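Local coordinates for protein catalase (Pseudomonas syringae, PDB 1M7S) that breaks down hydrogen peroxide to water and oxygen with a heme cofactor, protecting the cell from peroxide damage, at residues N178-G192 against F210-P223. Sequence-based numbering, arbitrary orientation.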
ATOM      1  N   ASN A 178      -4.818 -41.045  -3.809  1.00  9.89           N
ATOM      2  CA  ASN A 178      -5.566 -40.569  -2.650  1.00 11.64           C
ATOM      3  C   ASN A 178      -4.773 -39.768  -1.634  1.00 11.34           C
ATOM      4  O   ASN A 178      -5.383 -39.007  -0.870  1.00 11.07           O
ATOM      5  CB  ASN A 178      -6.243 -41.743  -1.913  1.00 12.38           C
ATOM      6  CG  ASN A 178      -7.276 -42.412  -2.791  1.00 14.23           C
ATOM      7  OD1 ASN A 178      -7.864 -41.754  -3.629  1.00 10.91           O
ATOM      8  ND2 ASN A 178      -7.522 -43.718  -2.675  1.00 13.48           N
ATOM      9  N   GLU A 179      -3.458 -39.601  -1.786  1.00 11.22           N
ATOM     10  CA  GLU A 179      -2.651 -38.708  -0.952  1.00 13.06           C
ATOM     11  C   GLU A 179      -2.999 -37.252  -1.243  1.00 10.26           C
ATOM     12  O   GLU A 179      -2.762 -36.316  -0.482  1.00  8.85           O
ATOM     13  CB  GLU A 179      -1.158 -38.900  -1.253  1.00 18.73           C
ATOM     14  CG  GLU A 179      -0.668 -40.318  -0.996  1.00 24.94           C
ATOM     15  CD  GLU A 179      -0.608 -40.681   0.467  1.00 29.24           C
ATOM     16  OE1 GLU A 179      -0.833 -39.844   1.370  1.00 30.36           O
ATOM     17  OE2 GLU A 179      -0.325 -41.866   0.781  1.00 32.26           O
ATOM     18  N   GLY A 180      -3.571 -37.017  -2.422  1.00 11.09           N
ATOM     19  CA  GLY A 180      -4.064 -35.694  -2.813  1.00  9.93           C
ATOM     20  C   GLY A 180      -5.275 -35.247  -2.010  1.00 11.40           C
ATOM     21  O   GLY A 180      -5.587 -34.031  -1.937  1.00 10.53           O
ATOM     22  N   THR A 181      -5.968 -36.134  -1.273  1.00 10.55           N
ATOM     23  CA  THR A 181      -7.096 -35.726  -0.436  1.00 11.99           C
ATOM     24  C   THR A 181      -7.052 -36.379   0.949  1.00 10.99           C
ATOM     25  O   THR A 181      -7.718 -37.390   1.239  1.00 11.31           O
ATOM     26  CB  THR A 181      -8.426 -36.117  -1.109  1.00 13.56           C
ATOM     27  OG1 THR A 181      -8.351 -37.525  -1.472  1.00 13.97           O
ATOM     28  CG2 THR A 181      -8.735 -35.377  -2.400  1.00 14.89           C
ATOM     29  N   PRO A 182      -6.305 -35.802   1.860  1.00 10.44           N
ATOM     30  CA  PRO A 182      -6.132 -36.261   3.239  1.00  9.48           C
ATOM     31  C   PRO A 182      -7.408 -36.185   4.070  1.00 10.94           C
ATOM     32  O   PRO A 182      -8.233 -35.266   3.896  1.00  9.59           O
ATOM     33  CB  PRO A 182      -5.068 -35.348   3.903  1.00  9.37           C
ATOM     34  CG  PRO A 182      -4.405 -34.739   2.674  1.00 11.48           C
ATOM     35  CD  PRO A 182      -5.483 -34.598   1.621  1.00  9.95           C
ATOM     36  N   ALA A 183      -7.525 -37.061   5.062  1.00 10.30           N
ATOM     37  CA  ALA A 183      -8.692 -36.998   5.974  1.00 11.58           C
ATOM     38  C   ALA A 183      -8.456 -35.958   7.071  1.00 10.72           C
ATOM     39  O   ALA A 183      -9.445 -35.447   7.663  1.00 12.66           O
ATOM     40  CB  ALA A 183      -8.948 -38.353   6.599  1.00 11.63           C
ATOM     41  N   GLY A 184      -7.199 -35.607   7.317  1.00  8.18           N
ATOM     42  CA  GLY A 184      -6.918 -34.579   8.320  1.00  7.81           C
ATOM     43  C   GLY A 184      -5.435 -34.214   8.241  1.00  6.19           C
ATOM     44  O   GLY A 184      -4.605 -35.085   7.942  1.00  8.92           O
ATOM     45  N   TYR A 185      -5.087 -33.047   8.689  1.00  4.77           N
ATOM     46  CA  TYR A 185      -3.671 -32.629   8.737  1.00  8.08           C
ATOM     47  C   TYR A 185      -2.906 -33.484   9.766  1.00  9.15           C
ATOM     48  O   TYR A 185      -1.705 -33.750   9.598  1.00  7.76           O
ATOM     49  CB  TYR A 185      -3.534 -31.173   9.129  1.00  7.96           C
ATOM     50  CG  TYR A 185      -3.997 -30.180   8.074  1.00  7.66           C
ATOM     51  CD1 TYR A 185      -3.497 -30.264   6.775  1.00  7.19           C
ATOM     52  CD2 TYR A 185      -4.828 -29.142   8.466  1.00  8.90           C
ATOM     53  CE1 TYR A 185      -3.877 -29.329   5.828  1.00  9.17           C
ATOM     54  CE2 TYR A 185      -5.195 -28.175   7.527  1.00  9.73           C
ATOM     55  CZ  TYR A 185      -4.723 -28.298   6.244  1.00 10.06           C
ATOM     56  OH  TYR A 185      -5.124 -27.352   5.311  1.00 11.97           O
ATOM     57  N   ARG A 186      -3.652 -33.992  10.749  1.00  9.52           N
ATOM     58  CA  ARG A 186      -3.073 -34.876  11.752  1.00 11.98           C
ATOM     59  C   ARG A 186      -2.717 -36.240  11.157  1.00 12.27           C
ATOM     60  O   ARG A 186      -1.930 -36.958  11.766  1.00 14.54           O
ATOM     61  CB  ARG A 186      -4.114 -35.202  12.877  1.00  9.54           C
ATOM     62  CG  ARG A 186      -4.560 -33.950  13.619  1.00 11.38           C
ATOM     63  CD  ARG A 186      -5.431 -34.376  14.846  1.00 11.10           C
ATOM     64  NE  ARG A 186      -6.710 -34.893  14.359  1.00 10.57           N
ATOM     65  CZ  ARG A 186      -7.414 -35.805  15.006  1.00 13.76           C
ATOM     66  NH1 ARG A 186      -6.881 -36.284  16.145  1.00 16.09           N
ATOM     67  NH2 ARG A 186      -8.592 -36.229  14.557  1.00 12.97           N
ATOM     68  N   PHE A 187      -3.256 -36.626  10.032  1.00 10.05           N
ATOM     69  CA  PHE A 187      -3.071 -37.892   9.372  1.00 10.33           C
ATOM     70  C   PHE A 187      -2.255 -37.774   8.082  1.00 10.82           C
ATOM     71  O   PHE A 187      -2.542 -38.479   7.131  1.00 12.31           O
ATOM     72  CB  PHE A 187      -4.447 -38.543   9.107  1.00 11.98           C
ATOM     73  CG  PHE A 187      -5.243 -38.609  10.391  1.00 13.32           C
ATOM     74  CD1 PHE A 187      -6.346 -37.779  10.551  1.00 14.90           C
ATOM     75  CD2 PHE A 187      -4.888 -39.453  11.419  1.00 14.80           C
ATOM     76  CE1 PHE A 187      -7.099 -37.791  11.710  1.00 15.51           C
ATOM     77  CE2 PHE A 187      -5.624 -39.475  12.604  1.00 15.03           C
ATOM     78  CZ  PHE A 187      -6.725 -38.645  12.762  1.00 15.96           C
ATOM     79  N   MET A 188      -1.275 -36.899   8.104  1.00  9.98           N
ATOM     80  CA  MET A 188      -0.362 -36.769   6.984  1.00 10.72           C
ATOM     81  C   MET A 188       1.067 -36.616   7.525  1.00  8.65           C
ATOM     82  O   MET A 188       1.268 -36.014   8.585  1.00  6.81           O
ATOM     83  CB  MET A 188      -0.610 -35.597   6.040  1.00 10.25           C
ATOM     84  CG  MET A 188      -0.382 -34.186   6.519  1.00 12.58           C
ATOM     85  SD  MET A 188      -1.056 -32.983   5.306  1.00  8.37           S
ATOM     86  CE  MET A 188      -0.063 -31.592   5.898  1.00  9.19           C
ATOM     87  N   ASP A 189       2.014 -36.977   6.678  1.00 10.76           N
ATOM     88  CA  ASP A 189       3.405 -36.718   7.048  1.00 11.63           C
ATOM     89  C   ASP A 189       3.784 -35.329   6.539  1.00 11.07           C
ATOM     90  O   ASP A 189       3.018 -34.673   5.860  1.00 10.69           O
ATOM     91  CB  ASP A 189       4.342 -37.745   6.411  1.00 13.47           C
ATOM     92  CG  ASP A 189       4.424 -39.086   7.096  1.00 16.41           C
ATOM     93  OD1 ASP A 189       3.752 -39.327   8.114  1.00 16.69           O
ATOM     94  OD2 ASP A 189       5.213 -39.936   6.577  1.00 18.81           O
ATOM     95  N   GLY A 190       4.998 -34.889   6.866  1.00 10.63           N
ATOM     96  CA  GLY A 190       5.506 -33.617   6.363  1.00  7.51           C
ATOM     97  C   GLY A 190       6.934 -33.888   5.867  1.00  9.31           C
ATOM     98  O   GLY A 190       7.616 -34.845   6.290  1.00  7.29           O
ATOM     99  N   ASN A 191       7.329 -33.132   4.846  1.00  7.04           N
ATOM    100  CA  ASN A 191       8.663 -33.299   4.271  1.00  9.41           C
ATOM    101  C   ASN A 191       9.244 -31.944   3.917  1.00  9.32           C
ATOM    102  O   ASN A 191       8.519 -31.103   3.404  1.00  7.54           O
ATOM    103  CB  ASN A 191       8.601 -34.160   2.994  1.00  8.55           C
ATOM    104  CG  ASN A 191       8.260 -35.613   3.290  1.00 12.89           C
ATOM    105  OD1 ASN A 191       9.100 -36.372   3.723  1.00 12.18           O
ATOM    106  ND2 ASN A 191       7.002 -36.019   3.114  1.00 12.75           N
ATOM    107  N   GLY A 192      10.567 -31.743   4.035  1.00  7.65           N
ATOM    108  CA  GLY A 192      11.225 -30.513   3.630  1.00  5.88           C
ATOM    109  C   GLY A 192      11.339 -30.426   2.116  1.00  7.26           C
ATOM    110  O   GLY A 192      11.464 -29.308   1.604  1.00  9.98           O
ATOM    111  N   PHE A 210      14.632 -33.670   5.592  1.00  9.08           N
ATOM    112  CA  PHE A 210      13.820 -33.731   6.809  1.00  7.92           C
ATOM    113  C   PHE A 210      12.451 -34.342   6.540  1.00  8.06           C
ATOM    114  O   PHE A 210      11.801 -34.044   5.523  1.00  8.99           O
ATOM    115  CB  PHE A 210      13.537 -32.310   7.334  1.00  8.88           C
ATOM    116  CG  PHE A 210      14.749 -31.578   7.818  1.00 10.25           C
ATOM    117  CD1 PHE A 210      15.260 -31.829   9.102  1.00  9.09           C
ATOM    118  CD2 PHE A 210      15.394 -30.643   7.045  1.00 10.41           C
ATOM    119  CE1 PHE A 210      16.379 -31.167   9.553  1.00  9.03           C
ATOM    120  CE2 PHE A 210      16.487 -29.957   7.497  1.00 11.73           C
ATOM    121  CZ  PHE A 210      17.007 -30.210   8.766  1.00 11.00           C
ATOM    122  N   HIS A 211      11.958 -35.149   7.453  1.00  8.99           N
ATOM    123  CA  HIS A 211      10.719 -35.888   7.348  1.00  9.34           C
ATOM    124  C   HIS A 211       9.986 -35.887   8.694  1.00 10.12           C
ATOM    125  O   HIS A 211      10.554 -36.433   9.665  1.00  7.98           O
ATOM    126  CB  HIS A 211      11.009 -37.344   6.922  1.00 10.87           C
ATOM    127  CG  HIS A 211       9.838 -38.292   6.928  1.00 15.02           C
ATOM    128  ND1 HIS A 211       9.952 -39.594   7.402  1.00 15.43           N
ATOM    129  CD2 HIS A 211       8.548 -38.155   6.550  1.00 15.18           C
ATOM    130  CE1 HIS A 211       8.764 -40.190   7.305  1.00 17.09           C
ATOM    131  NE2 HIS A 211       7.885 -39.355   6.781  1.00 15.69           N
ATOM    132  N   TRP A 212       8.778 -35.349   8.659  1.00  7.06           N
ATOM    133  CA  TRP A 212       7.933 -35.403   9.855  1.00  8.62           C
ATOM    134  C   TRP A 212       7.076 -36.655   9.709  1.00  9.82           C
ATOM    135  O   TRP A 212       6.220 -36.737   8.822  1.00  8.01           O
ATOM    136  CB  TRP A 212       6.987 -34.212   9.973  1.00  5.87           C
ATOM    137  CG  TRP A 212       7.548 -32.883  10.251  1.00  9.79           C
ATOM    138  CD1 TRP A 212       7.560 -31.821   9.371  1.00  8.73           C
ATOM    139  CD2 TRP A 212       8.121 -32.376  11.474  1.00  8.85           C
ATOM    140  NE1 TRP A 212       8.106 -30.729   9.967  1.00  8.70           N
ATOM    141  CE2 TRP A 212       8.448 -31.029  11.271  1.00  9.35           C
ATOM    142  CE3 TRP A 212       8.374 -32.951  12.725  1.00  9.20           C
ATOM    143  CZ2 TRP A 212       9.013 -30.208  12.238  1.00  9.17           C
ATOM    144  CZ3 TRP A 212       8.947 -32.143  13.695  1.00  9.52           C
ATOM    145  CH2 TRP A 212       9.289 -30.775  13.478  1.00 10.31           C
ATOM    146  N   LYS A 213       7.283 -37.646  10.588  1.00 10.21           N
ATOM    147  CA  LYS A 213       6.511 -38.875  10.533  1.00 11.75           C
ATOM    148  C   LYS A 213       5.316 -38.785  11.475  1.00 11.51           C
ATOM    149  O   LYS A 213       5.498 -38.617  12.692  1.00  8.84           O
ATOM    150  CB  LYS A 213       7.344 -40.120  10.903  1.00 15.38           C
ATOM    151  CG  LYS A 213       6.497 -41.389  10.809  1.00 18.02           C
ATOM    152  CD  LYS A 213       7.338 -42.624  10.568  1.00 22.70           C
ATOM    153  CE  LYS A 213       6.391 -43.841  10.569  1.00 25.54           C
ATOM    154  NZ  LYS A 213       5.758 -44.014   9.226  1.00 26.66           N
ATOM    155  N   SER A 214       4.111 -38.843  10.890  1.00  9.53           N
ATOM    156  CA  SER A 214       2.910 -38.773  11.709  1.00  9.90           C
ATOM    157  C   SER A 214       2.771 -39.939  12.700  1.00  9.70           C
ATOM    158  O   SER A 214       2.836 -41.101  12.295  1.00  9.51           O
ATOM    159  CB  SER A 214       1.649 -38.825  10.817  1.00  9.10           C
ATOM    160  OG  SER A 214       0.520 -38.791  11.707  1.00 10.85           O
ATOM    161  N   LEU A 215       2.598 -39.609  13.964  1.00 11.15           N
ATOM    162  CA  LEU A 215       2.407 -40.609  15.012  1.00 12.00           C
ATOM    163  C   LEU A 215       0.942 -40.989  15.105  1.00 15.67           C
ATOM    164  O   LEU A 215       0.603 -41.930  15.818  1.00 13.99           O
ATOM    165  CB  LEU A 215       2.991 -40.182  16.364  1.00 12.54           C
ATOM    166  CG  LEU A 215       4.517 -39.867  16.259  1.00 13.13           C
ATOM    167  CD1 LEU A 215       5.077 -39.555  17.639  1.00 15.22           C
ATOM    168  CD2 LEU A 215       5.289 -40.995  15.606  1.00 13.67           C
ATOM    169  N   GLN A 216       0.064 -40.371  14.284  1.00 12.97           N
ATOM    170  CA  GLN A 216      -1.342 -40.766  14.234  1.00 13.91           C
ATOM    171  C   GLN A 216      -1.573 -41.687  13.052  1.00 14.13           C
ATOM    172  O   GLN A 216      -2.672 -42.204  12.866  1.00 17.91           O
ATOM    173  CB  GLN A 216      -2.227 -39.523  14.085  1.00 13.33           C
ATOM    174  CG  GLN A 216      -2.180 -38.574  15.246  1.00 11.62           C
ATOM    175  CD  GLN A 216      -0.875 -37.866  15.462  1.00 11.82           C
ATOM    176  OE1 GLN A 216      -0.254 -37.997  16.527  1.00 11.20           O
ATOM    177  NE2 GLN A 216      -0.436 -37.083  14.480  1.00 10.72           N
ATOM    178  N   GLY A 217      -0.569 -41.834  12.179  1.00 12.71           N
ATOM    179  CA  GLY A 217      -0.701 -42.658  10.992  1.00 15.67           C
ATOM    180  C   GLY A 217      -1.175 -41.762   9.821  1.00 15.24           C
ATOM    181  O   GLY A 217      -1.411 -40.562   9.987  1.00 16.89           O
ATOM    182  N   ILE A 218      -1.238 -42.392   8.671  1.00 17.05           N
ATOM    183  CA  ILE A 218      -1.695 -41.790   7.429  1.00 15.05           C
ATOM    184  C   ILE A 218      -3.132 -42.209   7.138  1.00 15.80           C
ATOM    185  O   ILE A 218      -3.463 -43.402   7.062  1.00 14.89           O
ATOM    186  CB  ILE A 218      -0.859 -42.275   6.218  1.00 15.94           C
ATOM    187  CG1 ILE A 218       0.620 -41.973   6.417  1.00 16.58           C
ATOM    188  CG2 ILE A 218      -1.351 -41.649   4.904  1.00 16.19           C
ATOM    189  CD1 ILE A 218       0.947 -40.604   6.945  1.00 17.41           C
ATOM    190  N   LYS A 219      -3.988 -41.200   6.897  1.00 13.80           N
ATOM    191  CA  LYS A 219      -5.371 -41.520   6.559  1.00 14.25           C
ATOM    192  C   LYS A 219      -5.806 -40.586   5.424  1.00 12.74           C
ATOM    193  O   LYS A 219      -5.853 -39.383   5.624  1.00 10.97           O
ATOM    194  CB  LYS A 219      -6.243 -41.229   7.773  1.00 16.25           C
ATOM    195  CG  LYS A 219      -7.438 -42.125   8.023  1.00 25.28           C
ATOM    196  CD  LYS A 219      -7.828 -42.106   9.508  1.00 27.87           C
ATOM    197  CE  LYS A 219      -6.635 -42.482  10.379  1.00 31.33           C
ATOM    198  NZ  LYS A 219      -6.987 -42.609  11.825  1.00 33.39           N
ATOM    199  N   ASN A 220      -6.207 -41.154   4.312  1.00 14.42           N
ATOM    200  CA  ASN A 220      -6.693 -40.406   3.167  1.00 13.94           C
ATOM    201  C   ASN A 220      -8.134 -40.791   2.829  1.00 15.85           C
ATOM    202  O   ASN A 220      -8.645 -41.885   3.129  1.00 14.49           O
ATOM    203  CB  ASN A 220      -5.792 -40.794   1.957  1.00 12.34           C
ATOM    204  CG  ASN A 220      -4.360 -40.367   2.201  1.00 13.06           C
ATOM    205  OD1 ASN A 220      -4.120 -39.261   2.681  1.00 12.40           O
ATOM    206  ND2 ASN A 220      -3.394 -41.205   1.882  1.00 14.12           N
ATOM    207  N   LEU A 221      -8.779 -39.884   2.094  1.00 13.77           N
ATOM    208  CA  LEU A 221     -10.127 -40.101   1.606  1.00 13.14           C
ATOM    209  C   LEU A 221     -10.039 -40.587   0.164  1.00 13.69           C
ATOM    210  O   LEU A 221      -9.160 -40.107  -0.552  1.00 12.03           O
ATOM    211  CB  LEU A 221     -10.915 -38.769   1.596  1.00 13.23           C
ATOM    212  CG  LEU A 221     -11.044 -38.087   2.935  1.00 13.28           C
ATOM    213  CD1 LEU A 221     -11.658 -36.690   2.777  1.00 12.94           C
ATOM    214  CD2 LEU A 221     -11.886 -38.892   3.932  1.00 16.44           C
ATOM    215  N   ASP A 222     -10.934 -41.478  -0.251  1.00 13.47           N
ATOM    216  CA  ASP A 222     -10.950 -41.861  -1.671  1.00 15.79           C
ATOM    217  C   ASP A 222     -11.992 -40.958  -2.306  1.00 15.66           C
ATOM    218  O   ASP A 222     -12.668 -40.168  -1.630  1.00 14.26           O
ATOM    219  CB  ASP A 222     -11.099 -43.365  -1.846  1.00 18.04           C
ATOM    220  CG  ASP A 222     -12.435 -43.890  -1.385  1.00 21.04           C
ATOM    221  OD1 ASP A 222     -12.517 -45.131  -1.207  1.00 23.94           O
ATOM    222  OD2 ASP A 222     -13.417 -43.131  -1.232  1.00 20.42           O
ATOM    223  N   PRO A 223     -12.099 -40.943  -3.612  1.00 16.35           N
ATOM    224  CA  PRO A 223     -12.950 -40.026  -4.354  1.00 18.36           C
ATOM    225  C   PRO A 223     -14.393 -39.958  -3.882  1.00 18.26           C
ATOM    226  O   PRO A 223     -14.945 -38.855  -3.717  1.00 16.83           O
ATOM    227  CB  PRO A 223     -12.763 -40.338  -5.850  1.00 18.19           C
ATOM    228  CG  PRO A 223     -11.404 -41.001  -5.820  1.00 18.64           C
ATOM    229  CD  PRO A 223     -11.256 -41.755  -4.510  1.00 19.42           C
TER
HETATM  230  O   HOH W   1      -2.601 -37.988   4.526  1.00 15.12           O
HETATM  231  O   HOH W   2       2.762 -41.847   9.849  1.00 27.46           O
HETATM  232  O   HOH W   3       5.477 -42.424   6.957  1.00 40.70           O
HETATM  233  O   HOH W   4      11.700 -36.621   3.296  1.00 13.75           O
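D189 and H211 meet beside the short strand pairing of 190-191 with 210-214. The carboxylate of D189 takes two protein N-H donors, both from above its plane, and a water on each oxygen. H211 NE2 reaches D189 OD2 at 2.7 Å, with the oxygen in the imidazole plane. The backbone N of S214 reaches D189 OD1 at 2.8 Å. With CG of H211 anti to its backbone N (chi1 173°), the ring extends to this carboxylate, and H211 ND1 is hydrogen-bonded to E284 OE2. N191 OD1 lies 3.4 Å from H211 CD2, the amide and ring planes 4° apart.

The tight part combines backbone bonds with a few side-chain donors. G190 and W212 form a hydrogen-bonded antiparallel pair. S214 OG accepts from Q216 N, an ST turn. Q216 NE2 donates to R186 O in the carbonyl plane at 3.1 Å, nearly straight, while Q216 OE1 accepts from K252 N. Beyond, L221 N binds T181 O at 2.8 Å, and T181 OG1 donates back to L221 O.

The outer side, with exposed K213, I218 and K219, faces solvent and is looser. K219 CE lies over one face of the F187 ring, 4.1 Å from its centroid, a CH-pi contact. N220 ND2 gives E179 OE1 a weak bond. Water links D189 OD2 to K213 NZ.

N191 ND2 is hydrogen-bonded to N125 O, next to N124, a predicted active-site residue. The arrangement is a short antiparallel pairing on the catalase beta-barrel, continued by a single bridge, P182 with N220, between the loops, near the heme pocket.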